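PDB 2NVM: FdxN element excision controlling factor XisI from Anabaena variabilis ATCC 29413, which probably controls excision of the fdxN element during site-specific recombination of nitrogen-fixation genes, acting in a complex with XisF and XisH. Local coordinates for residues 10-15 with 96-101; 15-20 with 45-50; 53-58 with 73-78; 82-87 with 107-112. All coordinates share one frame; numbering follows the deposited sequence. Where two conformers were deposited one is given.

How the interactions relate
From the N terminus, helix 4-23 supplies the first partner of two contacts, which share I15. Interaction 2 lays the helix over strand 44-50, closing a loop that includes the unmodelled residues 26-38. Next in series, interaction 3 pairs strand 55-61 with strand 67-79. Both are nested inside the long loop that interaction 1 closes when helix 93-100 returns to helix 4-23. Interaction 4 joins strands 82-87 and 108-110 on either side of helix 93-100 in the chain, so it crosses interaction 1. Interactions 2, 3 and 4 reach one mixed sheet and touch the second subunit; interaction 1 ties together the two helices, and its I12 and M98 pack on the sheet.

Interaction 1 of 4, residues 10-15 with 96-101; sequences HTIQEI and DEMLVA
Where T11 and I15 meet A101, E97 and M98, helices 4-23 and 93-100 run roughly antiparallel, their short axes 143° apart and 10.3 Å at closest approach. No hydrogen bond spans them; the contact is mostly apolar, with I15 and M98 giving the larger share. CD1 of I15 lies 3.4 Å from CG of M98, a tight carbon pair, and the two side chains cross at about a right angle. M98 is a selenomethionine in this model, extended beyond CG, and its CE ends 4.4 Å from CG2 of I12. One turn before I15, the methyl of T11 closes on A101, just past the end of the other helix, CG2 to CB 3.5 Å. With OG1 beside the backbone N (chi1 -60°), where it bonds to the carbonyl of H7, the methyl CG2 is left anti to that N. E97 slides past I15 with OE1 4.0 Å from I15 CG1, while its OE2 forms a salt bridge with K18. Beneath the helix pair, I12 rests on Y56, L76 and I83, and M98 reaches L76, I83 and I85, so both helices share one face of the sheet formed by strands 55-61, 67-79 and 82-87.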
# COMPACT_ATOMS: atom_id res chain seq x y z
N HIS B 10 9.91 -8.05 -11.79
CA HIS B 10 11.28 -7.49 -11.72
C HIS B 10 11.32 -6.04 -12.18
O HIS B 10 11.89 -5.19 -11.49
CB HIS B 10 12.25 -8.36 -12.54
CG HIS B 10 13.66 -7.82 -12.63
ND1 HIS B 10 14.59 -7.98 -11.62
CD2 HIS B 10 14.30 -7.18 -13.63
CE1 HIS B 10 15.73 -7.44 -11.98
NE2 HIS B 10 15.59 -6.94 -13.20
N THR B 11 10.67 -5.77 -13.32
CA THR B 11 10.61 -4.44 -13.93
C THR B 11 9.97 -3.41 -13.00
O THR B 11 10.59 -2.40 -12.68
CB THR B 11 9.85 -4.46 -15.31
OG1 THR B 11 10.52 -5.34 -16.20
CG2 THR B 11 9.78 -3.07 -15.97
N ILE B 12 8.77 -3.70 -12.52
CA ILE B 12 8.04 -2.74 -11.68
C ILE B 12 8.68 -2.60 -10.28
O ILE B 12 8.63 -1.51 -9.71
CB ILE B 12 6.43 -2.86 -11.80
CG1 ILE B 12 5.79 -3.64 -10.69
CG2 ILE B 12 5.97 -3.22 -13.22
CD1 ILE B 12 5.66 -2.78 -9.46
N GLN B 13 9.31 -3.65 -9.74
CA GLN B 13 10.04 -3.56 -8.46
C GLN B 13 11.30 -2.68 -8.60
O GLN B 13 11.59 -1.87 -7.71
CB GLN B 13 10.39 -4.93 -7.90
CG GLN B 13 9.15 -5.65 -7.41
CD GLN B 13 9.42 -7.06 -6.97
OE1 GLN B 13 8.96 -8.02 -7.60
NE2 GLN B 13 10.23 -7.20 -5.91
N GLU B 14 12.01 -2.84 -9.72
CA GLU B 14 13.18 -2.04 -10.05
C GLU B 14 12.76 -0.57 -10.26
O GLU B 14 13.45 0.33 -9.80
CB GLU B 14 13.87 -2.60 -11.31
CG GLU B 14 15.27 -2.06 -11.62
CD GLU B 14 15.85 -2.60 -12.95
OE1 GLU B 14 17.10 -2.65 -13.06
OE2 GLU B 14 15.08 -2.98 -13.88
N ILE B 15 11.62 -0.34 -10.93
CA ILE B 15 11.10 1.03 -11.17
C ILE B 15 10.69 1.73 -9.86
O ILE B 15 11.14 2.85 -9.59
CB ILE B 15 9.89 1.03 -12.18
CG1 ILE B 15 10.37 0.74 -13.61
CG2 ILE B 15 9.16 2.38 -12.22
CD1 ILE B 15 9.23 0.39 -14.57
N ASP B 96 7.72 5.33 -19.56
CA ASP B 96 8.89 5.28 -20.43
C ASP B 96 9.83 4.14 -20.02
O ASP B 96 10.31 3.40 -20.87
CB ASP B 96 9.67 6.61 -20.43
CG ASP B 96 8.90 7.75 -21.11
OD1 ASP B 96 8.43 7.56 -22.26
OD2 ASP B 96 8.80 8.84 -20.50
N GLU B 97 10.03 3.99 -18.71
CA GLU B 97 10.88 2.92 -18.17
C GLU B 97 10.32 1.52 -18.46
O GLU B 97 11.09 0.61 -18.81
CB GLU B 97 11.23 3.17 -16.70
CG GLU B 97 12.09 4.47 -16.59
CD GLU B 97 12.84 4.63 -15.31
OE1 GLU B 97 12.37 4.14 -14.26
OE2 GLU B 97 13.91 5.27 -15.33
N MSE B 98 8.99 1.38 -18.42
CA MSE B 98 8.32 0.10 -18.74
C MSE B 98 8.43 -0.25 -20.23
O MSE B 98 8.72 -1.40 -20.55
CB MSE B 98 6.84 0.13 -18.32
CG MSE B 98 6.62 0.24 -16.82
SE MSE B 98 4.75 0.51 -16.43
CE MSE B 98 4.91 0.86 -14.55
N LEU B 99 8.24 0.74 -21.11
CA LEU B 99 8.38 0.56 -22.57
C LEU B 99 9.82 0.21 -22.95
O LEU B 99 10.02 -0.63 -23.83
CB LEU B 99 7.89 1.78 -23.36
CG LEU B 99 6.42 2.17 -23.17
CD1 LEU B 99 6.18 3.48 -23.88
CD2 LEU B 99 5.43 1.10 -23.64
N VAL B 100 10.79 0.85 -22.29
CA VAL B 100 12.24 0.55 -22.44
C VAL B 100 12.57 -0.87 -21.92
O VAL B 100 13.54 -1.48 -22.38
CB VAL B 100 13.15 1.65 -21.77
CG1 VAL B 100 14.60 1.23 -21.68
CG2 VAL B 100 13.02 2.96 -22.54
N ALA B 101 11.79 -1.38 -20.96
CA ALA B 101 11.92 -2.77 -20.47
C ALA B 101 11.14 -3.79 -21.34
O ALA B 101 10.98 -4.92 -20.92
CB ALA B 101 11.50 -2.86 -18.99

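Interaction 2 of 4, residues 15-20 with 45-50; sequences IIKKYY and DRLIID
I16 and L47 form the apolar centre where helix 4-23 lies over strand 44-50, nearly antiparallel to it (174°), with 10.4 Å between the short axes. CD1 of I16 touches CD1 of L47 at 4.0 Å as the two side chains slide past each other. The other branch of I16, CG2, meets CD1 of I49 at 3.7 Å, tip to tip. On the flank, the aliphatic part of K17 crosses L47, CG to CD2 3.9 Å. Y20 shares the CD1 methyl of L47 with I16 and also covers L47 CB. With CG anti to the backbone N (chi1 -179°), the ring reaches the strand and takes L47 CB over one face, a CH-pi contact 4.2 Å from the centroid. Its CE1 also lies 3.8 Å from CB of D45, and at the polar edge OH makes a weak hydrogen bond to D45 O (3.2 Å). The ring also packs edge-to-face with W58. A serine in place of Y20 would probably leave L47 CB uncovered on that side and the D45 carbonyl without its phenolic donor. Grip thus comes mainly from hydrocarbon contact and one aromatic face, with a single weak hydrogen bond between the two segments, at the margin.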
# COMPACT_ATOMS: atom_id res chain seq x y z
N ILE B 15 11.62 -0.34 -10.93
CA ILE B 15 11.10 1.03 -11.17
C ILE B 15 10.69 1.73 -9.86
O ILE B 15 11.14 2.85 -9.59
CB ILE B 15 9.89 1.03 -12.18
CG1 ILE B 15 10.37 0.74 -13.61
CG2 ILE B 15 9.16 2.38 -12.22
CD1 ILE B 15 9.23 0.39 -14.57
N ILE B 16 9.86 1.06 -9.05
CA ILE B 16 9.36 1.63 -7.78
C ILE B 16 10.52 2.01 -6.82
O ILE B 16 10.55 3.13 -6.30
CB ILE B 16 8.21 0.76 -7.13
CG1 ILE B 16 7.34 1.62 -6.19
CG2 ILE B 16 8.76 -0.50 -6.45
CD1 ILE B 16 6.16 0.89 -5.53
N LYS B 17 11.52 1.12 -6.70
CA LYS B 17 12.72 1.36 -5.88
C LYS B 17 13.58 2.50 -6.43
O LYS B 17 14.15 3.24 -5.62
CB LYS B 17 13.58 0.10 -5.72
CG LYS B 17 12.92 -0.98 -4.87
CD LYS B 17 13.78 -2.25 -4.81
CE LYS B 17 13.10 -3.37 -4.02
NZ LYS B 17 13.96 -4.58 -3.93
N LYS B 18 13.67 2.64 -7.76
CA LYS B 18 14.44 3.71 -8.42
C LYS B 18 13.91 5.08 -8.02
O LYS B 18 14.67 5.87 -7.47
CB LYS B 18 14.46 3.56 -9.97
CG LYS B 18 15.17 4.67 -10.76
CD LYS B 18 15.34 4.30 -12.23
CE LYS B 18 16.10 5.40 -13.00
NZ LYS B 18 16.59 4.98 -14.36
N TYR B 19 12.62 5.32 -8.26
CA TYR B 19 11.97 6.60 -7.89
C TYR B 19 11.87 6.84 -6.38
O TYR B 19 11.88 8.00 -5.97
CB TYR B 19 10.61 6.79 -8.58
CG TYR B 19 10.76 7.01 -10.06
CD1 TYR B 19 11.13 8.28 -10.56
CD2 TYR B 19 10.58 5.96 -10.97
CE1 TYR B 19 11.29 8.49 -11.96
CE2 TYR B 19 10.74 6.16 -12.35
CZ TYR B 19 11.09 7.43 -12.84
OH TYR B 19 11.24 7.61 -14.20
N TYR B 20 11.78 5.76 -5.59
CA TYR B 20 11.77 5.83 -4.12
C TYR B 20 13.13 6.36 -3.64
O TYR B 20 13.17 7.36 -2.91
CB TYR B 20 11.47 4.46 -3.48
CG TYR B 20 11.41 4.46 -1.96
CD1 TYR B 20 10.23 4.78 -1.30
CD2 TYR B 20 12.54 4.13 -1.18
CE1 TYR B 20 10.14 4.79 0.12
CE2 TYR B 20 12.47 4.14 0.24
CZ TYR B 20 11.27 4.47 0.88
OH TYR B 20 11.19 4.47 2.25
N ASP B 45 8.58 8.50 4.24
CA ASP B 45 8.21 7.62 3.16
C ASP B 45 8.39 6.16 3.58
O ASP B 45 9.29 5.86 4.36
CB ASP B 45 9.07 7.93 1.92
CG ASP B 45 8.75 9.32 1.30
OD1 ASP B 45 7.95 10.11 1.84
OD2 ASP B 45 9.30 9.62 0.24
N ARG B 46 7.49 5.30 3.12
CA ARG B 46 7.51 3.84 3.37
C ARG B 46 7.21 3.12 2.05
O ARG B 46 6.35 3.56 1.28
CB ARG B 46 6.47 3.37 4.42
CG ARG B 46 6.60 3.90 5.86
CD ARG B 46 5.90 5.24 6.06
NE ARG B 46 6.02 5.77 7.43
CZ ARG B 46 5.19 5.55 8.46
NH1 ARG B 46 4.12 4.78 8.35
NH2 ARG B 46 5.45 6.12 9.64
N LEU B 47 7.91 2.01 1.82
CA LEU B 47 7.77 1.18 0.62
C LEU B 47 7.11 -0.12 1.07
O LEU B 47 7.51 -0.68 2.10
CB LEU B 47 9.16 0.92 0.01
CG LEU B 47 9.27 0.45 -1.43
CD1 LEU B 47 8.57 1.43 -2.37
CD2 LEU B 47 10.76 0.28 -1.82
N ILE B 48 6.08 -0.58 0.34
CA ILE B 48 5.32 -1.79 0.70
C ILE B 48 5.21 -2.64 -0.57
O ILE B 48 4.37 -2.37 -1.45
CB ILE B 48 3.91 -1.47 1.33
CG1 ILE B 48 3.97 -0.26 2.28
CG2 ILE B 48 3.30 -2.74 2.01
CD1 ILE B 48 2.68 0.07 2.98
N ILE B 49 6.08 -3.64 -0.65
CA ILE B 49 6.16 -4.56 -1.79
C ILE B 49 5.60 -5.92 -1.37
O ILE B 49 6.06 -6.49 -0.40
CB ILE B 49 7.65 -4.75 -2.25
CG1 ILE B 49 8.35 -3.40 -2.50
CG2 ILE B 49 7.73 -5.68 -3.46
CD1 ILE B 49 7.71 -2.51 -3.50
N ASP B 50 4.63 -6.42 -2.13
CA ASP B 50 4.01 -7.73 -1.91
C ASP B 50 4.06 -8.48 -3.25
O ASP B 50 3.20 -8.30 -4.11
CB ASP B 50 2.57 -7.55 -1.38
CG ASP B 50 1.93 -8.84 -0.90
OD1 ASP B 50 2.32 -9.98 -1.26
OD2 ASP B 50 1.01 -8.70 -0.10

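Interaction 3 of 4, residues 53-58 with 73-78; sequences RDQYLW and ILYLQI
The indole of W58 takes CG2 of I73 over one face, a CH-pi contact 3.6 Å from the centroid of the six-membered ring and 5° off its normal in one of the two conformers of I73, and so less certain, while CD2 of L74 lies in plane at its edge. The ring of Y75 receives CD1 of L57 over a face, with Y56 O and Q55 OE1 at its edge. These groups decorate an antiparallel pair of strands, 55-61 and 67-79, at the middle of the mixed sheet, where Y56 with L76 and W58 with L74 are hydrogen-bonded pairs and L57 with Y75 and Q55 with Q77 are non-hydrogen-bonded ones. Y56, W58, L74 and L76 face the helices.

On the other face a polar chain links Q55, Y75 and Q77. Bent at chi2 (-65°), Q55 turns its amide back across the strand pair: OE1 accepts a short bond from Y75 OH (2.5 Å), and NE2 donates to Q77 OE1 (2.9 Å), nearly straight and on a lone pair in the carbonyl plane. Y75 OH also meets R46 of the second subunit, so this chain reaches the dimer interface. Just before the strand, CB of D54 packs on CB of I78 (3.8 Å). D54 OD1 accepts from Y56 OH (2.8 Å) on its anti lone pair and pairs with R9 too, which is likely to stabilise its negative charge. At the opposite end a classic beta bulge makes W58 O accept twice, from I73 N at 2.8 Å and from L74 N at 3.1 Å.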
# COMPACT_ATOMS: atom_id res chain seq x y z
N ARG B 53 1.04 -11.18 -3.79
CA ARG B 53 -0.22 -10.54 -4.26
C ARG B 53 -0.04 -9.53 -5.42
O ARG B 53 -1.05 -9.03 -5.92
CB ARG B 53 -0.93 -9.87 -3.08
CG ARG B 53 -1.35 -10.86 -2.00
CD ARG B 53 -1.96 -10.21 -0.76
NE ARG B 53 -2.21 -11.21 0.27
CZ ARG B 53 -1.30 -11.76 1.09
NH1 ARG B 53 -0.00 -11.45 1.04
NH2 ARG B 53 -1.69 -12.67 1.98
N ASP B 54 1.21 -9.26 -5.84
CA ASP B 54 1.55 -8.30 -6.92
C ASP B 54 1.01 -6.89 -6.65
O ASP B 54 0.36 -6.29 -7.50
CB ASP B 54 1.13 -8.82 -8.32
CG ASP B 54 1.98 -9.95 -8.83
OD1 ASP B 54 3.22 -9.89 -8.72
OD2 ASP B 54 1.41 -10.87 -9.45
N GLN B 55 1.26 -6.42 -5.43
CA GLN B 55 0.87 -5.09 -4.96
C GLN B 55 2.17 -4.41 -4.57
O GLN B 55 2.95 -4.97 -3.78
CB GLN B 55 -0.07 -5.20 -3.76
CG GLN B 55 -1.37 -5.98 -4.02
CD GLN B 55 -2.28 -5.32 -5.02
OE1 GLN B 55 -2.50 -4.13 -4.97
NE2 GLN B 55 -2.84 -6.12 -5.92
N TYR B 56 2.40 -3.23 -5.14
CA TYR B 56 3.64 -2.45 -4.98
C TYR B 56 3.23 -1.02 -4.67
O TYR B 56 2.68 -0.34 -5.54
CB TYR B 56 4.47 -2.54 -6.28
CG TYR B 56 4.68 -3.98 -6.72
CD1 TYR B 56 5.72 -4.76 -6.20
CD2 TYR B 56 3.79 -4.58 -7.63
CE1 TYR B 56 5.89 -6.12 -6.58
CE2 TYR B 56 3.95 -5.94 -8.03
CZ TYR B 56 4.98 -6.69 -7.49
OH TYR B 56 5.11 -8.00 -7.88
N LEU B 57 3.52 -0.55 -3.46
CA LEU B 57 3.10 0.78 -3.04
C LEU B 57 4.15 1.57 -2.27
O LEU B 57 4.90 1.02 -1.49
CB LEU B 57 1.81 0.62 -2.23
CG LEU B 57 1.10 1.90 -1.75
CD1 LEU B 57 -0.41 1.84 -2.01
CD2 LEU B 57 1.45 2.22 -0.29
N TRP B 58 4.16 2.87 -2.54
CA TRP B 58 5.01 3.85 -1.92
C TRP B 58 4.08 4.93 -1.40
O TRP B 58 3.31 5.53 -2.17
CB TRP B 58 6.03 4.37 -2.96
CG TRP B 58 6.79 5.61 -2.62
CD1 TRP B 58 7.08 6.08 -1.36
CD2 TRP B 58 7.49 6.47 -3.53
NE1 TRP B 58 7.84 7.21 -1.45
CE2 TRP B 58 8.11 7.48 -2.75
CE3 TRP B 58 7.62 6.51 -4.93
CZ2 TRP B 58 8.87 8.53 -3.32
CZ3 TRP B 58 8.39 7.57 -5.52
CH2 TRP B 58 8.99 8.57 -4.70
N ILE B 73 1.88 7.86 -2.89
CA ILE B 73 2.75 8.53 -3.87
C ILE B 73 2.74 7.77 -5.19
O ILE B 73 2.55 8.36 -6.25
CB ILE B 73 4.26 8.59 -3.41
CG1 ILE B 73 4.43 9.29 -2.05
CG2 ILE B 73 5.14 9.29 -4.45
CD1 ILE B 73 4.01 10.71 -2.03
N LEU B 74 2.98 6.46 -5.11
CA LEU B 74 3.04 5.58 -6.27
C LEU B 74 2.46 4.23 -5.89
O LEU B 74 2.85 3.66 -4.86
CB LEU B 74 4.51 5.46 -6.71
CG LEU B 74 4.98 4.85 -8.03
CD1 LEU B 74 4.26 5.43 -9.22
CD2 LEU B 74 6.49 5.08 -8.19
N TYR B 75 1.52 3.75 -6.71
CA TYR B 75 0.84 2.49 -6.48
C TYR B 75 0.67 1.75 -7.81
O TYR B 75 0.04 2.26 -8.74
CB TYR B 75 -0.49 2.71 -5.72
CG TYR B 75 -1.36 1.47 -5.51
CD1 TYR B 75 -0.78 0.19 -5.30
CD2 TYR B 75 -2.75 1.59 -5.42
CE1 TYR B 75 -1.59 -0.95 -5.11
CE2 TYR B 75 -3.56 0.47 -5.22
CZ TYR B 75 -2.96 -0.80 -5.06
OH TYR B 75 -3.72 -1.92 -4.85
N LEU B 76 1.24 0.55 -7.86
CA LEU B 76 1.21 -0.33 -9.01
C LEU B 76 0.78 -1.72 -8.60
O LEU B 76 1.13 -2.18 -7.50
CB LEU B 76 2.62 -0.43 -9.62
CG LEU B 76 3.36 0.87 -9.95
CD1 LEU B 76 4.75 0.58 -10.46
CD2 LEU B 76 2.63 1.66 -10.99
N GLN B 77 -0.01 -2.37 -9.45
CA GLN B 77 -0.41 -3.76 -9.27
C GLN B 77 -0.41 -4.50 -10.62
O GLN B 77 -0.59 -3.88 -11.67
CB GLN B 77 -1.75 -3.94 -8.53
CG GLN B 77 -2.98 -3.38 -9.24
CD GLN B 77 -4.32 -3.96 -8.81
OE1 GLN B 77 -4.43 -4.85 -7.96
NE2 GLN B 77 -5.37 -3.46 -9.46
N ILE B 78 -0.18 -5.82 -10.56
CA ILE B 78 -0.21 -6.69 -11.73
C ILE B 78 -1.51 -7.47 -11.53
O ILE B 78 -1.67 -8.15 -10.51
CB ILE B 78 1.01 -7.62 -11.88
CG1 ILE B 78 2.34 -6.82 -11.80
CG2 ILE B 78 0.91 -8.37 -13.20
CD1 ILE B 78 3.58 -7.65 -11.86

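Interaction 4 of 4, residues 82-87 with 107-112; sequences KIWIEE and DIILGF
D107 opens the parallel pairing with strand 82-87 by giving its carbonyl O to the amide N of I83 (2.7 Å). Its carboxylate OD1 lies 3.6 Å from CE of K82, but K82 NZ turns to the C-terminal carboxylate of A126, and D107 OD2 bonds to Y8. I108 sits on the helix-facing side, its CG2 4.0 Å from CD1 of I85. Next, I109 exchanges backbone bonds with both I83 and I85, and its side chain runs beside that of W84, pointing the same way. CD1 of I109 lies over one ring face, 3.3 Å from W84 CE2, and CG2 over the six-membered ring, 3.8 Å from its centroid. L110, the centre of an inverse gamma turn, rests CD2 on CD1 of I85 (3.8 Å). At G111 the chain passes close to the bent side chain of E86, CA to OE1 3.5 Å, where any CB would clash with that oxygen; E86 OE1 is held by R68 of the second subunit. F112 ends the segment with a weak bond from its N to I85 O (3.3 Å) and its ring edge against the same oxygen. Replacing W84 by an alanine would probably open a gap over I109, whose CG2 and CD1 methyls would lose their flat surface. W84 NE1 is buried with no hydrogen-bond partner in the model, so the indole is held by apolar contact. The contact closes a beta-alpha-beta unit around helix 93-100: backbone bonds, aliphatic branches and the W84 indole join the strands, while the charged ends of K82, D107 and E86 find their main partners elsewhere.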
# COMPACT_ATOMS: atom_id res chain seq x y z
N LYS B 82 -1.56 -7.81 -16.62
CA LYS B 82 -1.33 -6.39 -17.00
C LYS B 82 -0.93 -5.55 -15.80
O LYS B 82 -1.36 -5.83 -14.68
CB LYS B 82 -2.56 -5.80 -17.70
CG LYS B 82 -2.88 -6.53 -19.00
CD LYS B 82 -3.90 -5.81 -19.87
CE LYS B 82 -4.16 -6.60 -21.15
NZ LYS B 82 -5.01 -5.85 -22.09
N ILE B 83 -0.12 -4.52 -16.05
CA ILE B 83 0.39 -3.59 -15.04
C ILE B 83 -0.62 -2.45 -14.95
O ILE B 83 -0.88 -1.78 -15.94
CB ILE B 83 1.81 -3.06 -15.42
CG1 ILE B 83 2.82 -4.24 -15.43
CG2 ILE B 83 2.27 -1.95 -14.46
CD1 ILE B 83 4.18 -3.90 -15.98
N TRP B 84 -1.17 -2.25 -13.76
CA TRP B 84 -2.13 -1.18 -13.46
C TRP B 84 -1.40 -0.11 -12.68
O TRP B 84 -0.92 -0.39 -11.61
CB TRP B 84 -3.27 -1.72 -12.59
CG TRP B 84 -4.26 -2.51 -13.33
CD1 TRP B 84 -4.10 -3.74 -13.88
CD2 TRP B 84 -5.60 -2.11 -13.61
NE1 TRP B 84 -5.25 -4.14 -14.50
CE2 TRP B 84 -6.20 -3.17 -14.34
CE3 TRP B 84 -6.35 -0.96 -13.31
CZ2 TRP B 84 -7.54 -3.10 -14.79
CZ3 TRP B 84 -7.68 -0.89 -13.74
CH2 TRP B 84 -8.27 -1.96 -14.48
N ILE B 85 -1.31 1.10 -13.24
CA ILE B 85 -0.70 2.26 -12.56
C ILE B 85 -1.91 2.95 -11.91
O ILE B 85 -2.66 3.66 -12.59
CB ILE B 85 0.09 3.20 -13.48
CG1 ILE B 85 1.14 2.42 -14.31
CG2 ILE B 85 0.73 4.32 -12.64
CD1 ILE B 85 1.92 3.28 -15.29
N GLU B 86 -2.11 2.67 -10.62
CA GLU B 86 -3.22 3.23 -9.82
C GLU B 86 -2.94 4.63 -9.28
O GLU B 86 -3.86 5.37 -9.00
CB GLU B 86 -3.53 2.31 -8.64
CG GLU B 86 -3.81 0.82 -8.96
CD GLU B 86 -5.12 0.53 -9.68
OE1 GLU B 86 -5.78 1.43 -10.22
OE2 GLU B 86 -5.48 -0.65 -9.75
N GLU B 87 -1.68 4.98 -9.07
CA GLU B 87 -1.30 6.31 -8.58
C GLU B 87 0.12 6.54 -9.06
O GLU B 87 0.94 5.62 -8.97
CB GLU B 87 -1.39 6.37 -7.05
CG GLU B 87 -1.06 7.74 -6.41
CD GLU B 87 -1.99 8.89 -6.85
OE1 GLU B 87 -3.22 8.71 -6.84
OE2 GLU B 87 -1.47 9.99 -7.18
N ASP B 107 -0.28 -3.82 -22.32
CA ASP B 107 -0.19 -4.42 -20.97
C ASP B 107 -0.01 -3.40 -19.81
O ASP B 107 0.25 -3.81 -18.68
CB ASP B 107 0.91 -5.52 -20.96
CG ASP B 107 0.54 -6.76 -21.78
OD1 ASP B 107 -0.66 -7.13 -21.86
OD2 ASP B 107 1.46 -7.41 -22.30
N ILE B 108 -0.20 -2.10 -20.10
CA ILE B 108 -0.12 -0.98 -19.14
C ILE B 108 -1.52 -0.33 -19.09
O ILE B 108 -2.03 0.05 -20.12
CB ILE B 108 0.93 0.09 -19.57
CG1 ILE B 108 2.34 -0.53 -19.68
CG2 ILE B 108 0.96 1.26 -18.57
CD1 ILE B 108 3.44 0.44 -20.08
N ILE B 109 -2.12 -0.24 -17.90
CA ILE B 109 -3.44 0.40 -17.69
C ILE B 109 -3.27 1.56 -16.71
O ILE B 109 -2.70 1.38 -15.63
CB ILE B 109 -4.49 -0.59 -17.12
CG1 ILE B 109 -4.66 -1.79 -18.06
CG2 ILE B 109 -5.84 0.12 -16.91
CD1 ILE B 109 -5.65 -2.78 -17.61
N LEU B 110 -3.77 2.73 -17.10
CA LEU B 110 -3.76 3.90 -16.23
C LEU B 110 -5.04 3.86 -15.43
O LEU B 110 -6.07 4.40 -15.84
CB LEU B 110 -3.59 5.21 -17.01
CG LEU B 110 -2.32 5.28 -17.86
CD1 LEU B 110 -2.26 6.65 -18.53
CD2 LEU B 110 -1.01 4.99 -17.07
N GLY B 111 -4.97 3.15 -14.30
CA GLY B 111 -6.05 3.00 -13.33
C GLY B 111 -6.50 4.33 -12.77
O GLY B 111 -7.67 4.50 -12.49
N PHE B 112 -5.57 5.29 -12.62
CA PHE B 112 -5.92 6.66 -12.20
C PHE B 112 -6.71 7.47 -13.26
O PHE B 112 -7.20 8.54 -12.93
CB PHE B 112 -4.71 7.45 -11.67
CG PHE B 112 -3.71 7.84 -12.70
CD1 PHE B 112 -3.80 9.08 -13.35
CD2 PHE B 112 -2.63 7.01 -13.00
CE1 PHE B 112 -2.85 9.47 -14.31
CE2 PHE B 112 -1.67 7.38 -13.94
CZ PHE B 112 -1.78 8.61 -14.61